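Structure-specific endonuclease subunit SLX1 (PDB 4XLG) probably serves as the catalytic subunit of the SLX1-SLX4 structure-specific endonuclease, nicking branched DNA near junctions during DNA repair and recombination. Local coordinates at residues Ala240-Thr245 and Pro277-Cys282. The protein carries 1 engineered substitution. Sequence-based numbering, arbitrary orientation.
Sequences AFCRDT and PKCPKC. With ZN (zinc ion), chain D.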
# COMPACT_ATOMS: atom_id res chain seq x y z
N ALA B 240 17.36 -3.26 6.87
CA ALA B 240 16.92 -2.39 5.79
C ALA B 240 17.95 -2.49 4.67
O ALA B 240 19.17 -2.53 4.94
CB ALA B 240 16.78 -0.93 6.28
N PHE B 241 17.45 -2.56 3.44
CA PHE B 241 18.30 -2.71 2.26
C PHE B 241 17.95 -1.66 1.23
O PHE B 241 16.80 -1.22 1.16
CB PHE B 241 18.11 -4.09 1.61
CG PHE B 241 18.36 -5.24 2.54
CD1 PHE B 241 17.36 -5.66 3.41
CD2 PHE B 241 19.58 -5.89 2.54
CE1 PHE B 241 17.59 -6.72 4.26
CE2 PHE B 241 19.82 -6.96 3.38
CZ PHE B 241 18.82 -7.37 4.25
N CYS B 242 18.90 -1.33 0.37
CA CYS B 242 18.59 -0.49 -0.76
C CYS B 242 17.70 -1.27 -1.72
O CYS B 242 17.85 -2.49 -1.87
CB CYS B 242 19.85 -0.02 -1.48
SG CYS B 242 19.41 1.15 -2.85
N ARG B 243 16.77 -0.57 -2.37
CA ARG B 243 15.92 -1.21 -3.37
C ARG B 243 16.73 -1.68 -4.57
O ARG B 243 16.31 -2.57 -5.29
CB ARG B 243 14.79 -0.28 -3.83
CG ARG B 243 15.25 0.88 -4.71
CD ARG B 243 13.98 1.57 -5.24
NE ARG B 243 14.22 2.81 -5.97
CZ ARG B 243 14.37 2.87 -7.29
NH1 ARG B 243 14.32 1.77 -8.03
NH2 ARG B 243 14.58 4.05 -7.88
N ASP B 244 17.88 -1.06 -4.81
CA ASP B 244 18.79 -1.53 -5.84
C ASP B 244 19.61 -2.70 -5.25
O ASP B 244 20.49 -2.47 -4.41
CB ASP B 244 19.69 -0.38 -6.32
CG ASP B 244 20.71 -0.81 -7.38
OD1 ASP B 244 20.89 -2.02 -7.63
OD2 ASP B 244 21.37 0.10 -7.94
N THR B 245 19.32 -3.93 -5.67
CA THR B 245 19.94 -5.11 -5.07
C THR B 245 21.45 -5.18 -5.35
O THR B 245 22.16 -6.01 -4.76
CB THR B 245 19.29 -6.43 -5.57
OG1 THR B 245 19.41 -6.52 -6.99
CG2 THR B 245 17.80 -6.52 -5.17
N PRO B 277 12.60 8.44 1.87
CA PRO B 277 14.00 8.62 2.27
C PRO B 277 14.91 8.18 1.11
O PRO B 277 14.50 7.40 0.28
CB PRO B 277 14.14 7.69 3.48
CG PRO B 277 13.14 6.58 3.20
CD PRO B 277 11.96 7.27 2.52
N LYS B 278 16.12 8.70 1.06
CA LYS B 278 17.05 8.30 0.01
C LYS B 278 18.12 7.40 0.57
O LYS B 278 18.58 7.60 1.70
CB LYS B 278 17.70 9.52 -0.67
CG LYS B 278 16.69 10.42 -1.39
N CYS B 279 18.55 6.43 -0.22
CA CYS B 279 19.67 5.59 0.17
C CYS B 279 20.91 6.46 0.46
O CYS B 279 21.32 7.26 -0.37
CB CYS B 279 19.98 4.57 -0.93
SG CYS B 279 21.47 3.61 -0.59
N PRO B 280 21.51 6.29 1.64
CA PRO B 280 22.70 7.08 1.98
C PRO B 280 23.91 6.79 1.08
O PRO B 280 24.88 7.54 1.11
CB PRO B 280 22.99 6.68 3.43
CG PRO B 280 22.42 5.31 3.56
CD PRO B 280 21.15 5.35 2.73
N LYS B 281 23.85 5.72 0.28
CA LYS B 281 24.98 5.37 -0.57
C LYS B 281 24.81 5.85 -2.01
O LYS B 281 25.68 6.53 -2.54
CB LYS B 281 25.22 3.85 -0.56
CG LYS B 281 25.71 3.30 0.76
CD LYS B 281 26.81 2.24 0.55
N CYS B 282 23.70 5.48 -2.64
CA CYS B 282 23.53 5.76 -4.06
C CYS B 282 22.50 6.87 -4.28
O CYS B 282 22.29 7.31 -5.41
CB CYS B 282 23.10 4.48 -4.80
SG CYS B 282 21.34 4.09 -4.54
ZN ZN D . 21.47 2.44 -2.71
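A Cys4 zinc site of the C-terminal RING-like zinc finger joins residues 240-245 to 277-282, with Cys242 contributed by the first segment and Cys279 and Cys282 by the second. The zinc ion lies 2.4 Å from Cys242 SG and 2.5 Å from Cys282 SG, while Cys279 SG also binds it and Cys247 supplies the fourth ligand. The closest protein atoms across the two segments are the sulfurs, Cys242 SG standing 3.9 Å from Cys279 SG, a spacing set by their shared metal and far too long for a disulfide. Cys279 and Cys282 form the CPKC knuckle of this zinc finger, in which the turn folds back over the first thiolate: Lys281 N donates to Cys279 SG at 3.3 Å, and Cys282 N gives the same sulfur a longer, nearly straight bond (169°). Such N-H donors would be expected to offset part of the negative charge on the sulfur. With chi1 at -176° the Cys242 sulfur turns away from its own backbone N and reaches the zinc, where it also accepts a bond from Asp244 N, 3.3 Å from SG. Just before it, strand 239-241 pairs with strand 250-252, and Phe241 stacks on Tyr208 of the long helix 176-213.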